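PDB 7O21: uncharacterized conserved, which probably acts as a peptidoglycan LD-carboxypeptidase of the YkuD family, editing the cell wall to generate the curvature of this predatory bacterium. Local coordinates for residues A[273-285]-A[292-304]. Residues are numbered along the deposited sequence; the frame is centred on the assembly and turned at random.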
loop_
_atom_site.group_PDB
_atom_site.type_symbol
_atom_site.label_atom_id
_atom_site.label_comp_id
_atom_site.label_asym_id
_atom_site.label_seq_id
_atom_site.Cartn_x
_atom_site.Cartn_y
_atom_site.Cartn_z
ATOM N N LYS A 273 14.251 -9.788 -26.969
ATOM C CA LYS A 273 13.180 -10.700 -26.585
ATOM C C LYS A 273 11.861 -9.990 -26.283
ATOM O O LYS A 273 10.810 -10.404 -26.783
ATOM C CB LYS A 273 13.602 -11.551 -25.387
ATOM C CG LYS A 273 12.578 -12.617 -24.994
ATOM C CD LYS A 273 13.246 -13.805 -24.325
ATOM C CE LYS A 273 12.287 -14.972 -24.193
ATOM N NZ LYS A 273 11.853 -15.455 -25.532
ATOM N N HIS A 274 11.877 -8.950 -25.448
ATOM C CA HIS A 274 10.631 -8.281 -25.089
ATOM C C HIS A 274 10.821 -6.775 -24.956
ATOM O O HIS A 274 11.937 -6.265 -24.822
ATOM C CB HIS A 274 9.961 -8.831 -23.811
ATOM C CG HIS A 274 10.809 -9.777 -23.014
ATOM N ND1 HIS A 274 12.011 -9.411 -22.448
ATOM C CD2 HIS A 274 10.599 -11.064 -22.647
ATOM C CE1 HIS A 274 12.516 -10.438 -21.789
ATOM N NE2 HIS A 274 11.679 -11.455 -21.895
ATOM N N VAL A 275 9.689 -6.078 -25.013
ATOM C CA VAL A 275 9.581 -4.657 -24.711
ATOM C C VAL A 275 8.565 -4.538 -23.587
ATOM O O VAL A 275 7.520 -5.195 -23.608
ATOM C CB VAL A 275 9.094 -3.852 -25.934
ATOM C CG1 VAL A 275 8.865 -2.388 -25.549
ATOM C CG2 VAL A 275 10.090 -3.960 -27.081
ATOM N N ASP A 276 8.874 -3.719 -22.591
ATOM C CA ASP A 276 7.874 -3.411 -21.581
ATOM C C ASP A 276 7.909 -1.932 -21.218
ATOM O O ASP A 276 8.928 -1.249 -21.369
ATOM C CB ASP A 276 7.953 -4.312 -20.329
ATOM C CG ASP A 276 9.299 -4.267 -19.659
ATOM O OD1 ASP A 276 9.686 -3.193 -19.156
ATOM O OD2 ASP A 276 9.969 -5.318 -19.602
ATOM N N TYR A 277 6.756 -1.444 -20.771
ATOM C CA TYR A 277 6.582 -0.087 -20.270
ATOM C C TYR A 277 6.147 -0.180 -18.815
ATOM O O TYR A 277 5.335 -1.031 -18.451
ATOM C CB TYR A 277 5.499 0.673 -21.071
ATOM C CG TYR A 277 5.818 0.830 -22.537
ATOM C CD1 TYR A 277 5.614 -0.216 -23.421
ATOM C CD2 TYR A 277 6.328 2.023 -23.040
ATOM C CE1 TYR A 277 5.904 -0.087 -24.764
ATOM C CE2 TYR A 277 6.619 2.164 -24.387
ATOM C CZ TYR A 277 6.406 1.100 -25.244
ATOM O OH TYR A 277 6.689 1.217 -26.589
ATOM N N GLY A 278 6.684 0.692 -17.974
ATOM C CA GLY A 278 6.288 0.642 -16.580
ATOM C C GLY A 278 6.692 1.917 -15.886
ATOM O O GLY A 278 7.462 2.725 -16.411
ATOM N N VAL A 279 6.138 2.092 -14.699
ATOM C CA VAL A 279 6.418 3.262 -13.885
ATOM C C VAL A 279 7.661 2.952 -13.060
ATOM O O VAL A 279 7.672 1.998 -12.277
ATOM C CB VAL A 279 5.222 3.595 -12.989
ATOM C CG1 VAL A 279 5.549 4.782 -12.097
ATOM C CG2 VAL A 279 3.995 3.891 -13.852
ATOM N N LYS A 280 8.704 3.755 -13.232
ATOM C CA LYS A 280 9.984 3.552 -12.555
ATOM C C LYS A 280 10.154 4.663 -11.523
ATOM O O LYS A 280 10.124 5.854 -11.864
ATOM C CB LYS A 280 11.109 3.600 -13.584
ATOM C CG LYS A 280 12.546 3.588 -13.030
ATOM C CD LYS A 280 12.826 2.552 -11.934
ATOM C CE LYS A 280 12.671 1.090 -12.423
ATOM N NZ LYS A 280 13.809 0.662 -13.286
ATOM N N THR A 281 10.273 4.279 -10.254
ATOM C CA THR A 281 10.544 5.235 -9.188
ATOM C C THR A 281 11.873 4.885 -8.540
ATOM O O THR A 281 12.082 3.741 -8.127
ATOM C CB THR A 281 9.457 5.203 -8.125
ATOM O OG1 THR A 281 8.176 5.290 -8.761
ATOM C CG2 THR A 281 9.622 6.373 -7.192
ATOM N N ILE A 282 12.763 5.872 -8.466
ATOM C CA ILE A 282 14.102 5.728 -7.904
ATOM C C ILE A 282 14.168 6.561 -6.629
ATOM O O ILE A 282 13.788 7.736 -6.624
ATOM C CB ILE A 282 15.147 6.227 -8.913
ATOM C CG1 ILE A 282 14.986 5.481 -10.247
ATOM C CG2 ILE A 282 16.558 6.104 -8.346
ATOM C CD1 ILE A 282 15.703 6.148 -11.405
ATOM N N TYR A 283 14.625 5.945 -5.543
ATOM C CA TYR A 283 14.831 6.608 -4.263
ATOM C C TYR A 283 16.327 6.606 -4.007
ATOM O O TYR A 283 16.957 5.545 -4.034
ATOM C CB TYR A 283 14.158 5.813 -3.140
ATOM C CG TYR A 283 12.660 5.646 -3.262
ATOM C CD1 TYR A 283 12.108 4.737 -4.156
ATOM C CD2 TYR A 283 11.802 6.390 -2.466
ATOM C CE1 TYR A 283 10.739 4.574 -4.257
ATOM C CE2 TYR A 283 10.424 6.236 -2.565
ATOM C CZ TYR A 283 9.910 5.334 -3.460
ATOM O OH TYR A 283 8.539 5.170 -3.548
ATOM N N ALA A 284 16.900 7.787 -3.775
ATOM C CA ALA A 284 18.341 7.898 -3.578
ATOM C C ALA A 284 18.630 8.817 -2.399
ATOM O O ALA A 284 17.794 9.625 -1.994
ATOM C CB ALA A 284 19.073 8.378 -4.844
ATOM N N LEU A 285 19.828 8.662 -1.833
ATOM C CA LEU A 285 20.289 9.498 -0.732
ATOM C C LEU A 285 21.633 10.100 -1.093
ATOM O O LEU A 285 22.432 9.487 -1.811
ATOM C CB LEU A 285 20.427 8.699 0.582
ATOM C CG LEU A 285 19.127 8.133 1.162
ATOM C CD1 LEU A 285 19.436 7.228 2.355
ATOM C CD2 LEU A 285 18.145 9.255 1.540
ATOM N N LYS A 292 23.373 8.004 -4.157
ATOM C CA LYS A 292 23.334 6.558 -4.337
ATOM C C LYS A 292 21.915 6.039 -4.159
ATOM O O LYS A 292 21.228 6.395 -3.189
ATOM C CB LYS A 292 24.304 5.828 -3.402
ATOM C CG LYS A 292 25.749 6.212 -3.685
ATOM C CD LYS A 292 26.705 5.065 -3.447
ATOM C CE LYS A 292 28.110 5.458 -3.861
ATOM N NZ LYS A 292 28.635 4.564 -4.935
ATOM N N ILE A 293 21.498 5.185 -5.097
ATOM C CA ILE A 293 20.160 4.609 -5.096
ATOM C C ILE A 293 20.024 3.588 -3.973
ATOM O O ILE A 293 20.841 2.665 -3.845
ATOM C CB ILE A 293 19.868 3.984 -6.469
ATOM C CG1 ILE A 293 19.899 5.048 -7.578
ATOM C CG2 ILE A 293 18.554 3.251 -6.452
ATOM C CD1 ILE A 293 19.882 4.445 -8.988
ATOM N N ILE A 294 19.004 3.766 -3.132
ATOM C CA ILE A 294 18.699 2.852 -2.037
ATOM C C ILE A 294 17.512 1.950 -2.345
ATOM O O ILE A 294 17.372 0.883 -1.748
ATOM C CB ILE A 294 18.485 3.607 -0.711
ATOM C CG1 ILE A 294 17.361 4.636 -0.838
ATOM C CG2 ILE A 294 19.786 4.268 -0.291
ATOM C CD1 ILE A 294 16.766 5.008 0.511
ATOM N N ARG A 295 16.614 2.384 -3.229
ATOM C CA ARG A 295 15.446 1.584 -3.583
ATOM C C ARG A 295 15.076 1.922 -5.021
ATOM O O ARG A 295 15.262 3.053 -5.467
ATOM C CB ARG A 295 14.230 1.907 -2.696
ATOM C CG ARG A 295 14.447 1.899 -1.179
ATOM C CD ARG A 295 14.465 0.474 -0.616
ATOM N NE ARG A 295 14.567 0.442 0.844
ATOM C CZ ARG A 295 15.704 0.339 1.527
ATOM N NH1 ARG A 295 15.672 0.315 2.853
ATOM N NH2 ARG A 295 16.876 0.281 0.900
ATOM N N GLU A 296 14.588 0.930 -5.760
ATOM C CA GLU A 296 14.170 1.144 -7.144
ATOM C C GLU A 296 12.942 0.280 -7.389
ATOM O O GLU A 296 12.997 -0.941 -7.202
ATOM C CB GLU A 296 15.304 0.767 -8.102
ATOM C CG GLU A 296 14.989 1.008 -9.582
ATOM C CD GLU A 296 16.199 0.895 -10.474
ATOM O OE1 GLU A 296 17.327 0.985 -9.945
ATOM O OE2 GLU A 296 16.052 0.722 -11.704
ATOM N N GLU A 297 11.836 0.912 -7.796
ATOM C CA GLU A 297 10.557 0.239 -7.980
ATOM C C GLU A 297 10.131 0.303 -9.440
ATOM O O GLU A 297 10.467 1.242 -10.167
ATOM C CB GLU A 297 9.462 0.888 -7.128
ATOM C CG GLU A 297 9.690 0.813 -5.621
ATOM C CD GLU A 297 8.587 1.496 -4.816
ATOM O OE1 GLU A 297 8.132 2.601 -5.200
ATOM O OE2 GLU A 297 8.169 0.922 -3.790
ATOM N N TRP A 298 9.384 -0.715 -9.866
ATOM C CA TRP A 298 8.828 -0.757 -11.212
ATOM C C TRP A 298 7.429 -1.345 -11.115
ATOM O O TRP A 298 7.222 -2.364 -10.444
ATOM C CB TRP A 298 9.707 -1.609 -12.144
ATOM C CG TRP A 298 9.258 -1.655 -13.603
ATOM C CD1 TRP A 298 9.689 -0.853 -14.624
ATOM C CD2 TRP A 298 8.337 -2.592 -14.192
ATOM N NE1 TRP A 298 9.074 -1.214 -15.802
ATOM C CE2 TRP A 298 8.234 -2.268 -15.561
ATOM C CE3 TRP A 298 7.573 -3.648 -13.687
ATOM C CZ2 TRP A 298 7.412 -2.985 -16.441
ATOM C CZ3 TRP A 298 6.753 -4.352 -14.562
ATOM C CH2 TRP A 298 6.682 -4.014 -15.921
ATOM N N ALA A 299 6.464 -0.675 -11.743
ATOM C CA ALA A 299 5.107 -1.195 -11.836
ATOM C C ALA A 299 4.680 -1.170 -13.297
ATOM O O ALA A 299 4.961 -0.201 -14.007
ATOM C CB ALA A 299 4.150 -0.331 -10.997
ATOM N N PRO A 300 4.026 -2.223 -13.790
ATOM C CA PRO A 300 3.690 -2.263 -15.215
ATOM C C PRO A 300 2.702 -1.167 -15.584
ATOM O O PRO A 300 1.870 -0.744 -14.776
ATOM C CB PRO A 300 3.067 -3.655 -15.397
ATOM C CG PRO A 300 2.549 -4.011 -14.055
ATOM C CD PRO A 300 3.471 -3.369 -13.050
ATOM N N PHE A 301 2.823 -0.690 -16.819
ATOM C CA PHE A 301 1.962 0.357 -17.346
ATOM C C PHE A 301 1.283 -0.128 -18.619
ATOM O O PHE A 301 1.936 -0.678 -19.510
ATOM C CB PHE A 301 2.768 1.611 -17.696
ATOM C CG PHE A 301 1.996 2.609 -18.516
ATOM C CD1 PHE A 301 1.230 3.582 -17.896
ATOM C CD2 PHE A 301 2.035 2.571 -19.899
ATOM C CE1 PHE A 301 0.511 4.496 -18.645
ATOM C CE2 PHE A 301 1.318 3.482 -20.654
ATOM C CZ PHE A 301 0.558 4.444 -20.025
ATOM N N SER A 302 -0.019 0.114 -18.729
ATOM C CA SER A 302 -0.679 -0.147 -19.999
ATOM C C SER A 302 -1.844 0.812 -20.184
ATOM O O SER A 302 -2.583 1.099 -19.240
ATOM C CB SER A 302 -1.159 -1.601 -20.115
ATOM O OG SER A 302 -1.920 -1.796 -21.297
ATOM N N GLN A 303 -1.998 1.393 -21.116
ATOM C CA GLN A 303 -3.112 2.083 -21.751
ATOM C C GLN A 303 -4.301 1.148 -21.916
ATOM O O GLN A 303 -5.444 1.540 -21.668
ATOM C CB GLN A 303 -2.675 2.586 -23.124
ATOM C CG GLN A 303 -1.590 3.645 -23.097
ATOM C CD GLN A 303 -2.065 4.925 -22.444
ATOM O OE1 GLN A 303 -1.776 5.182 -21.273
ATOM N NE2 GLN A 303 -2.790 5.744 -23.202
ATOM N N GLN A 304 -4.059 0.041 -22.781
ATOM C CA GLN A 304 -5.082 -0.925 -23.153
ATOM C C GLN A 304 -5.780 -1.487 -21.921
ATOM O O GLN A 304 -7.009 -1.504 -21.848
ATOM C CB GLN A 304 -4.460 -2.063 -23.969
ATOM C CG GLN A 304 -4.341 -1.769 -25.460
ATOM C CD GLN A 304 -5.557 -2.232 -26.246
ATOM O OE1 GLN A 304 -6.584 -2.593 -25.667
ATOM N NE2 GLN A 304 -5.444 -2.228 -27.569
HETATM O O HOH W 1 9.949 -0.617 -18.453
#
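The closing beta hairpin of the NTF2-like domain pairs strand 275-285 antiparallel with strand 292-300, an outermost strand of the sheet within this chain. A classic beta bulge interrupts the ladder: I294 and R295 both face Y283, whose O accepts from I294 N at 2.9 Å and, at a longer 3.3 Å, from R295 N. On the face covered by helix 184-206, the K280 chain, bent at chi2, chi3 and chi4, runs against E296 CG and brings NZ to the anti lone pair of OE2 at 2.7 Å. Q267 also binds NZ, while Y217 takes the other carboxylate oxygen, so both buried charged groups have further polar partners. Further along, branched I282 CG2 packs on I293 CG1 (3.6 Å), and both residues touch W201. G278, lacking a side chain, lets the W298 indole lie against the backbone, NE1 3.4 Å from G278 CA; with CG anti to the backbone N (chi1 -177°), the indole reaches along the neighbouring strand to D276. A water links W298 NE1 to D276 OD1, which forms a salt bridge with K103 of the second subunit, the same lysine that makes a cation-pi contact with W298. On the other face, E297 OE1 lies at the Y283 ring edge, 3.1 Å from OH. Such a bulged, twisted hairpin is in keeping with the strongly curved sheet of NTF2-like folds.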